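PDB 2RCC: ribonucleoside-diphosphate reductase subunit beta from Bacillus halodurans C-125, which probably serves as the iron-binding small subunit of a class I ribonucleotide reductase, which converts ribonucleotides into deoxyribonucleotides for DNA synthesis. Local coordinates for residues 61-66 with 206-211; 196-201 with 212-217; 229-234 with 296-301. All blocks are in the same frame, centred on the assembly; numbering follows the deposited sequence. Where two conformers were deposited one is given.

Contact 1. Residues 61-66 with 206-211; sequences SHDAKQ and MVSTST
The flat carboxylate of Asp-63 meets the first turn of helix 207-237 with both oxygens. Ser-208 N reaches OD1 at 3.1 Å on the syn side, 17° out of the carboxylate plane. OD2 takes two bonds: Thr-209 N comes in on its syn side, more steeply tilted from the plane, and Thr-209 OG1 donates at 2.7 Å almost in line with the C-O bond. A second flat group, the Gln-66 amide, accepts from Met-206 N through OE1 at 2.9 Å, with the donor well above the carbonyl plane, while its NE2 bonds Gln-204 O. In this ferritin-like helical fold, helix 61-66 thus supplies acceptors to amides that a helix start leaves without in-helix partners. An aspartate suits the place, since its charge is probably stabilised by the helix's N-terminal end. Met-206, a selenomethionine in the N-cap position, offers no polar side chain; its chain folds back on itself (chi2 -49°, chi3 -75°), which puts SE 3.3 Å from Asp-63 O and CE 3.7 Å from Asp-63 CB. One water links Asp-63 OD1, Gln-66 OE1 and Val-207 N; another joins Asp-63 N to Ser-208 OG.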
loop_
_atom_site.group_PDB
_atom_site.type_symbol
_atom_site.label_atom_id
_atom_site.label_comp_id
_atom_site.label_asym_id
_atom_site.label_seq_id
_atom_site.Cartn_x
_atom_site.Cartn_y
_atom_site.Cartn_z
ATOM N N SER A 61 -3.141 14.292 -25.680
ATOM C CA SER A 61 -3.122 14.701 -27.089
ATOM C C SER A 61 -2.764 16.131 -27.327
ATOM O O SER A 61 -1.975 16.401 -28.226
ATOM C CB SER A 61 -4.488 14.486 -27.729
ATOM O OG SER A 61 -4.924 13.182 -27.454
ATOM N N HIS A 62 -3.359 17.039 -26.542
ATOM C CA HIS A 62 -3.117 18.471 -26.723
ATOM C C HIS A 62 -1.698 18.801 -26.291
ATOM O O HIS A 62 -1.016 19.524 -26.987
ATOM C CB HIS A 62 -4.154 19.352 -26.012
ATOM C CG HIS A 62 -4.084 20.788 -26.430
ATOM N ND1 HIS A 62 -4.232 21.184 -27.745
ATOM C CD2 HIS A 62 -3.872 21.921 -25.718
ATOM C CE1 HIS A 62 -4.103 22.498 -27.823
ATOM N NE2 HIS A 62 -3.901 22.971 -26.605
ATOM N N ASP A 63 -1.263 18.273 -25.146
ATOM C CA ASP A 63 0.119 18.419 -24.741
ATOM C C ASP A 63 1.052 17.939 -25.871
ATOM O O ASP A 63 2.008 18.621 -26.198
ATOM C CB ASP A 63 0.421 17.642 -23.435
ATOM C CG ASP A 63 -0.039 18.359 -22.178
ATOM O OD1 ASP A 63 -1.103 19.000 -22.180
ATOM O OD2 ASP A 63 0.663 18.251 -21.141
ATOM N N ALA A 64 0.756 16.773 -26.459
ATOM C CA ALA A 64 1.539 16.201 -27.564
ATOM C C ALA A 64 1.642 17.158 -28.748
ATOM O O ALA A 64 2.732 17.346 -29.295
ATOM C CB ALA A 64 0.937 14.834 -28.003
ATOM N N LYS A 65 0.521 17.789 -29.107
ATOM C CA LYS A 65 0.498 18.769 -30.184
ATOM C C LYS A 65 1.218 20.058 -29.794
ATOM O O LYS A 65 1.857 20.668 -30.641
ATOM C CB LYS A 65 -0.940 19.096 -30.607
ATOM C CG LYS A 65 -1.685 17.944 -31.257
ATOM N N GLN A 66 1.096 20.504 -28.533
ATOM C CA GLN A 66 1.782 21.740 -28.090
ATOM C C GLN A 66 3.281 21.608 -27.907
ATOM O O GLN A 66 3.986 22.614 -28.036
ATOM C CB GLN A 66 1.240 22.249 -26.747
ATOM C CG GLN A 66 -0.067 23.002 -26.817
ATOM C CD GLN A 66 -0.467 23.528 -25.476
ATOM O OE1 GLN A 66 -0.407 22.802 -24.483
ATOM N NE2 GLN A 66 -0.889 24.809 -25.424
HETATM N N MSE A 206 1.149 22.783 -22.003
HETATM C CA MSE A 206 1.404 21.539 -21.267
HETATM C C MSE A 206 0.581 21.425 -19.984
HETATM O O MSE A 206 1.080 21.041 -18.921
HETATM C CB MSE A 206 2.912 21.369 -20.976
HETATM C CG MSE A 206 3.828 21.561 -22.214
HETATM SE SE MSE A 206 3.259 20.542 -23.789
HETATM C CE MSE A 206 3.879 18.838 -23.102
ATOM N N VAL A 207 -0.701 21.728 -20.130
ATOM C CA VAL A 207 -1.629 21.800 -19.013
ATOM C C VAL A 207 -1.998 20.412 -18.441
ATOM O O VAL A 207 -2.154 20.264 -17.217
ATOM C CB VAL A 207 -2.904 22.581 -19.426
ATOM C CG1 VAL A 207 -3.941 22.559 -18.297
ATOM C CG2 VAL A 207 -2.550 24.032 -19.814
ATOM N N SER A 208 -2.153 19.408 -19.303
ATOM C CA SER A 208 -2.418 18.036 -18.826
ATOM C C SER A 208 -1.266 17.483 -17.989
ATOM O O SER A 208 -1.487 16.846 -16.962
ATOM C CB SER A 208 -2.747 17.110 -19.977
ATOM O OG SER A 208 -3.987 17.481 -20.517
ATOM N N THR A 209 -0.033 17.751 -18.413
ATOM C CA THR A 209 1.153 17.372 -17.637
ATOM C C THR A 209 1.149 18.054 -16.270
ATOM O O THR A 209 1.340 17.417 -15.261
ATOM C CB THR A 209 2.442 17.751 -18.379
ATOM O OG1 THR A 209 2.506 17.067 -19.636
ATOM C CG2 THR A 209 3.683 17.450 -17.498
ATOM N N SER A 210 0.910 19.366 -16.259
ATOM C CA SER A 210 0.811 20.147 -15.042
ATOM C C SER A 210 -0.283 19.659 -14.056
ATOM O O SER A 210 -0.103 19.696 -12.828
ATOM C CB SER A 210 0.556 21.602 -15.432
ATOM O OG SER A 210 0.411 22.380 -14.284
ATOM N N THR A 211 -1.408 19.242 -14.613
ATOM C CA THR A 211 -2.500 18.649 -13.867
ATOM C C THR A 211 -2.053 17.376 -13.134
ATOM O O THR A 211 -2.311 17.240 -11.935
ATOM C CB THR A 211 -3.672 18.248 -14.778
ATOM O OG1 THR A 211 -4.251 19.415 -15.397
ATOM C CG2 THR A 211 -4.714 17.495 -13.974
HETATM O O HOH W 1 -3.290 17.072 -23.475
HETATM O O HOH W 2 -2.012 21.566 -22.901
#

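Contact 2. Residues 196-201 with 212-217; sequences FFYNLA and MINYIN
Tyr-198 OH accepts a hydrogen bond from Asn-214 ND2, 3.2 Å long and almost perfectly straight, with an N-H...O angle of 177°. The hydroxyl lies in the plane of the Asn-214 amide, which stands nearly upright against the tyrosine ring, the two planes being 83° apart. Asn-217, one helical turn beyond Ile-213, also lies beside this oxygen, though it was modelled in two conformers and its part in the bonding is doubtful. A long side chain with a polar end suits position 198, because its CB does not aim at the other helix and the phenol must span the gap to reach Asn-214.

The apolar part of the contact centres on Ile-213, whose two branches serve different partners. With chi1 at -66°, CG1 lies anti to the carbonyl carbon and carries CD1 to Phe-197, 3.8 Å from CD2 of that ring. The other branch, CG2, is turned to Tyr-198 and sits 3.9 Å from its CZ. A beta-branched residue fits here because it can pack against both aromatics at once, the Phe-197 side chain crossing it at about a right angle.

Helices 191-202 and 207-237 follow one another through a short turn and form a helical hairpin, splayed rather than strictly antiparallel, with the axes of the two segments 10.5 Å apart at their closest. Ile-213 comes close to Tyr-126, the active-site tyrosine by similarity, and Asn-217 lies one turn before Glu-220, a probable iron ligand. Helix 72-87 packs on the hairpin through Phe-78, edge-to-face with Phe-197, and Ile-81, while helix 106-133 receives Met-212 and Ile-216, the latter against His-122 and Tyr-126.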
loop_
_atom_site.group_PDB
_atom_site.type_symbol
_atom_site.label_atom_id
_atom_site.label_comp_id
_atom_site.label_asym_id
_atom_site.label_seq_id
_atom_site.Cartn_x
_atom_site.Cartn_y
_atom_site.Cartn_z
ATOM N N PHE A 196 8.491 24.358 -12.676
ATOM C CA PHE A 196 8.740 24.433 -14.130
ATOM C C PHE A 196 7.466 24.030 -14.903
ATOM O O PHE A 196 7.056 24.707 -15.828
ATOM C CB PHE A 196 9.973 23.600 -14.546
ATOM C CG PHE A 196 10.094 23.391 -16.039
ATOM C CD1 PHE A 196 10.777 24.296 -16.822
ATOM C CD2 PHE A 196 9.540 22.288 -16.656
ATOM C CE1 PHE A 196 10.895 24.102 -18.182
ATOM C CE2 PHE A 196 9.617 22.114 -18.038
ATOM C CZ PHE A 196 10.298 23.008 -18.785
ATOM N N PHE A 197 6.845 22.924 -14.498
ATOM C CA PHE A 197 5.647 22.463 -15.140
ATOM C C PHE A 197 4.494 23.454 -14.944
ATOM O O PHE A 197 3.765 23.757 -15.899
ATOM C CB PHE A 197 5.291 21.044 -14.682
ATOM C CG PHE A 197 6.326 20.030 -15.057
ATOM C CD1 PHE A 197 6.586 19.754 -16.382
ATOM C CD2 PHE A 197 7.064 19.386 -14.100
ATOM C CE1 PHE A 197 7.546 18.834 -16.734
ATOM C CE2 PHE A 197 8.023 18.462 -14.457
ATOM C CZ PHE A 197 8.258 18.202 -15.769
ATOM N N TYR A 198 4.352 23.981 -13.724
ATOM C CA TYR A 198 3.284 24.958 -13.460
ATOM C C TYR A 198 3.517 26.263 -14.213
ATOM O O TYR A 198 2.542 26.916 -14.612
ATOM C CB TYR A 198 3.139 25.252 -11.958
ATOM C CG TYR A 198 2.846 24.052 -11.076
ATOM C CD1 TYR A 198 1.975 23.037 -11.475
ATOM C CD2 TYR A 198 3.404 23.965 -9.800
ATOM C CE1 TYR A 198 1.709 21.950 -10.636
ATOM C CE2 TYR A 198 3.145 22.906 -8.973
ATOM C CZ TYR A 198 2.297 21.912 -9.395
ATOM O OH TYR A 198 2.059 20.882 -8.547
ATOM N N ASN A 199 4.791 26.642 -14.406
ATOM C CA ASN A 199 5.134 27.860 -15.164
ATOM C C ASN A 199 4.662 27.712 -16.601
ATOM O O ASN A 199 4.273 28.692 -17.224
ATOM C CB ASN A 199 6.654 28.138 -15.108
ATOM C CG ASN A 199 7.073 29.400 -15.888
ATOM O OD1 ASN A 199 6.619 30.499 -15.601
ATOM N ND2 ASN A 199 7.964 29.228 -16.850
ATOM N N LEU A 200 4.724 26.507 -17.160
ATOM C CA LEU A 200 4.203 26.284 -18.530
ATOM C C LEU A 200 2.687 26.416 -18.592
ATOM O O LEU A 200 2.144 27.116 -19.460
ATOM C CB LEU A 200 4.633 24.906 -19.097
ATOM C CG LEU A 200 6.128 24.701 -19.394
ATOM C CD1 LEU A 200 6.434 23.283 -19.839
ATOM C CD2 LEU A 200 6.618 25.690 -20.468
ATOM N N ALA A 201 2.025 25.806 -17.626
ATOM C CA ALA A 201 0.581 25.700 -17.601
ATOM C C ALA A 201 -0.109 27.002 -17.264
ATOM O O ALA A 201 -1.182 27.241 -17.789
ATOM C CB ALA A 201 0.142 24.581 -16.663
HETATM N N MSE A 212 -1.308 16.510 -13.816
HETATM C CA MSE A 212 -0.842 15.264 -13.190
HETATM C C MSE A 212 0.214 15.564 -12.130
HETATM O O MSE A 212 0.195 14.975 -11.052
HETATM C CB MSE A 212 -0.318 14.291 -14.244
HETATM C CG MSE A 212 -0.806 12.792 -14.035
HETATM SE SE MSE A 212 -0.708 12.066 -15.737
HETATM C CE MSE A 212 1.219 12.183 -15.706
ATOM N N ILE A 213 1.108 16.502 -12.429
ATOM C CA ILE A 213 2.087 16.996 -11.451
ATOM C C ILE A 213 1.381 17.528 -10.193
ATOM O O ILE A 213 1.820 17.275 -9.072
ATOM C CB ILE A 213 2.991 18.126 -12.033
ATOM C CG1 ILE A 213 3.892 17.598 -13.156
ATOM C CG2 ILE A 213 3.873 18.754 -10.956
ATOM C CD1 ILE A 213 4.956 16.589 -12.736
ATOM N N ASN A 214 0.297 18.263 -10.390
ATOM C CA ASN A 214 -0.468 18.820 -9.299
ATOM C C ASN A 214 -1.161 17.733 -8.481
ATOM O O ASN A 214 -1.211 17.847 -7.269
ATOM C CB ASN A 214 -1.463 19.830 -9.833
ATOM C CG ASN A 214 -1.985 20.772 -8.761
ATOM O OD1 ASN A 214 -3.187 20.895 -8.588
ATOM N ND2 ASN A 214 -1.079 21.416 -8.017
ATOM N N TYR A 215 -1.687 16.685 -9.135
ATOM C CA TYR A 215 -2.225 15.527 -8.391
ATOM C C TYR A 215 -1.131 14.854 -7.569
ATOM O O TYR A 215 -1.375 14.523 -6.397
ATOM C CB TYR A 215 -2.885 14.526 -9.290
ATOM C CG TYR A 215 -4.137 15.012 -10.027
ATOM C CD1 TYR A 215 -4.835 16.162 -9.648
ATOM C CD2 TYR A 215 -4.658 14.252 -11.056
ATOM C CE1 TYR A 215 -5.997 16.548 -10.336
ATOM C CE2 TYR A 215 -5.803 14.621 -11.714
ATOM C CZ TYR A 215 -6.464 15.766 -11.348
ATOM O OH TYR A 215 -7.620 16.130 -12.013
ATOM N N ILE A 216 0.039 14.662 -8.173
ATOM C CA ILE A 216 1.195 14.109 -7.452
ATOM C C ILE A 216 1.573 14.986 -6.243
ATOM O O ILE A 216 1.729 14.487 -5.117
ATOM C CB ILE A 216 2.436 13.936 -8.356
ATOM C CG1 ILE A 216 2.201 12.854 -9.421
ATOM C CG2 ILE A 216 3.723 13.622 -7.494
ATOM C CD1 ILE A 216 3.203 12.808 -10.607
ATOM N N ASN A 217 1.673 16.289 -6.487
ATOM C CA ASN A 217 2.067 17.271 -5.475
ATOM C C ASN A 217 1.016 17.317 -4.323
ATOM O O ASN A 217 1.397 17.460 -3.164
ATOM C CB ASN A 217 2.285 18.633 -6.176
ATOM C CG ASN A 217 3.262 19.578 -5.462
ATOM O OD1 ASN A 217 3.974 19.230 -4.521
ATOM N ND2 ASN A 217 3.331 20.796 -5.991
#

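Contact 3. Residues 229-234 with 296-301; sequences NIFKEL and LGMEKP
Leu-296 lays its CD2 methyl over one face of the Phe-231 ring, a CH-pi contact 3.9 Å from the ring centroid; the flat ring gives it a broad apolar surface. The methyl is displaced toward the rim, so its closest ring atom is Phe-231 CG, at 3.5 Å. Leu-296 O also approaches the ring, 3.4 Å from Phe-231 CE1.

Gly-297 then ends helix 278-295 in a Schellman motif; its positive phi, 74°, is one that residues with a side chain adopt less easily. Lys-232 CE lies 4.2 Å from Gly-297 N, resting loosely by the turn, while NZ goes on to bond Gln-295 O; a lysine is apt here, its charge meeting a carbonyl at a helix C-terminus.

Met-298, a selenomethionine, bends at chi2 and, in one of its two modelled conformers, brings CE to the edge of the Phe-231 ring, 4.0 Å from CZ. The phenylalanine reaches both partners because its CG stands anti to the backbone N (chi1 -178°). Replacing Phe-231 by an alanine would remove the ring face under Leu-296 CD2 and would probably leave a gap beside the turn, with that methyl free to shift.

Phe-231 also packs on Leu-176 and Val-180 of helix 172-187, and Met-298 and Pro-301 rest on helix 244-268, so the chain leaving helix 278-295 is wedged between helices 207-237 and 244-268.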
loop_
_atom_site.group_PDB
_atom_site.type_symbol
_atom_site.label_atom_id
_atom_site.label_comp_id
_atom_site.label_asym_id
_atom_site.label_seq_id
_atom_site.Cartn_x
_atom_site.Cartn_y
_atom_site.Cartn_z
ATOM N N ASN A 229 3.492 14.704 11.503
ATOM C CA ASN A 229 2.733 14.234 12.650
ATOM C C ASN A 229 3.520 13.164 13.399
ATOM O O ASN A 229 3.641 13.238 14.617
ATOM C CB ASN A 229 1.363 13.670 12.254
ATOM C CG ASN A 229 0.284 14.732 12.042
ATOM O OD1 ASN A 229 0.495 15.902 12.218
ATOM N ND2 ASN A 229 -0.896 14.287 11.678
ATOM N N ILE A 230 4.105 12.207 12.670
ATOM C CA ILE A 230 4.930 11.150 13.303
ATOM C C ILE A 230 6.104 11.767 14.026
ATOM O O ILE A 230 6.422 11.350 15.157
ATOM C CB ILE A 230 5.429 10.073 12.269
ATOM C CG1 ILE A 230 4.258 9.267 11.766
ATOM C CG2 ILE A 230 6.480 9.139 12.922
ATOM C CD1 ILE A 230 4.581 8.495 10.485
ATOM N N PHE A 231 6.741 12.780 13.397
ATOM C CA PHE A 231 7.854 13.483 14.014
ATOM C C PHE A 231 7.452 14.077 15.365
ATOM O O PHE A 231 8.145 13.869 16.387
ATOM C CB PHE A 231 8.381 14.590 13.074
ATOM C CG PHE A 231 9.565 15.342 13.610
ATOM C CD1 PHE A 231 9.389 16.494 14.412
ATOM C CD2 PHE A 231 10.855 14.924 13.329
ATOM C CE1 PHE A 231 10.476 17.184 14.930
ATOM C CE2 PHE A 231 11.951 15.632 13.843
ATOM C CZ PHE A 231 11.763 16.755 14.637
ATOM N N LYS A 232 6.350 14.821 15.375
ATOM C CA LYS A 232 5.881 15.453 16.616
ATOM C C LYS A 232 5.480 14.449 17.702
ATOM O O LYS A 232 5.735 14.669 18.864
ATOM C CB LYS A 232 4.694 16.349 16.346
ATOM C CG LYS A 232 5.030 17.612 15.599
ATOM C CD LYS A 232 3.747 18.202 15.050
ATOM C CE LYS A 232 3.983 19.452 14.329
ATOM N NZ LYS A 232 2.977 19.567 13.211
ATOM N N GLU A 233 4.872 13.344 17.318
ATOM C CA GLU A 233 4.462 12.315 18.258
ATOM C C GLU A 233 5.693 11.593 18.794
ATOM O O GLU A 233 5.686 11.169 19.938
ATOM C CB GLU A 233 3.507 11.317 17.605
ATOM C CG GLU A 233 2.159 11.897 17.099
ATOM C CD GLU A 233 1.173 12.354 18.175
ATOM O OE1 GLU A 233 1.423 12.162 19.408
ATOM O OE2 GLU A 233 0.109 12.875 17.728
ATOM N N LEU A 234 6.726 11.414 17.971
ATOM C CA LEU A 234 7.959 10.792 18.440
ATOM C C LEU A 234 8.638 11.619 19.533
ATOM O O LEU A 234 9.231 11.045 20.441
ATOM C CB LEU A 234 8.938 10.473 17.293
ATOM C CG LEU A 234 8.609 9.263 16.418
ATOM C CD1 LEU A 234 9.601 9.220 15.270
ATOM C CD2 LEU A 234 8.582 7.961 17.246
ATOM N N LEU A 296 7.255 20.870 11.218
ATOM C CA LEU A 296 7.916 20.001 12.201
ATOM C C LEU A 296 7.961 20.588 13.651
ATOM O O LEU A 296 8.472 19.940 14.568
ATOM C CB LEU A 296 9.338 19.695 11.720
ATOM C CG LEU A 296 9.469 18.819 10.471
ATOM C CD1 LEU A 296 10.858 18.921 9.799
ATOM C CD2 LEU A 296 9.177 17.405 10.824
ATOM N N GLY A 297 7.424 21.796 13.844
ATOM C CA GLY A 297 7.445 22.485 15.118
ATOM C C GLY A 297 8.827 23.028 15.424
ATOM O O GLY A 297 9.114 23.324 16.589
HETATM N N MSE A 298 9.639 23.238 14.371
HETATM C CA MSE A 298 11.022 23.723 14.470
HETATM C C MSE A 298 11.163 25.155 14.055
HETATM O O MSE A 298 10.243 25.727 13.494
HETATM C CB MSE A 298 11.929 22.844 13.591
HETATM C CG MSE A 298 12.051 21.448 14.127
HETATM SE SE MSE A 298 12.998 21.718 15.754
HETATM C CE MSE A 298 12.604 20.052 16.668
ATOM N N GLU A 299 12.315 25.762 14.344
ATOM C CA GLU A 299 12.577 27.173 13.983
ATOM C C GLU A 299 12.988 27.272 12.499
ATOM O O GLU A 299 13.666 26.381 11.979
ATOM C CB GLU A 299 13.647 27.820 14.897
ATOM N N LYS A 300 12.575 28.358 11.849
ATOM C CA LYS A 300 12.839 28.589 10.427
ATOM C C LYS A 300 14.331 28.739 10.147
ATOM O O LYS A 300 14.952 29.586 10.765
ATOM C CB LYS A 300 12.148 29.876 9.963
ATOM C CG LYS A 300 10.655 29.811 9.966
ATOM C CD LYS A 300 10.068 31.084 9.425
ATOM C CE LYS A 300 8.549 30.994 9.322
ATOM N NZ LYS A 300 7.918 32.272 8.906
ATOM N N PRO A 301 14.920 27.926 9.235
ATOM C CA PRO A 301 16.346 28.173 8.925
ATOM C C PRO A 301 16.640 29.538 8.273
ATOM O O PRO A 301 17.747 30.059 8.438
ATOM C CB PRO A 301 16.711 27.030 7.965
ATOM C CG PRO A 301 15.421 26.407 7.525
ATOM C CD PRO A 301 14.375 26.762 8.509
#

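Overall arrangement
All three contacts draw on the long helix 207-237, at its start, its next turns and its far half. Contacts 1 and 2 are neighbours, their centres 11 Å apart, and touch through Ser-210 against Tyr-198 and Ala-201 and through Thr-209 against Phe-197; contact 3 lies about 27 Å from contact 2, centre to centre, without touching either. Each is partly buried, but contact 1 lies farthest from the chain's centre. There, charge and waters serve a helix beginning; contact 2 mixes a polar bond with apolar packing between helices near the probable iron site; contact 3 uses apolar packing, without a hydrogen bond between its segments, where another helix ends.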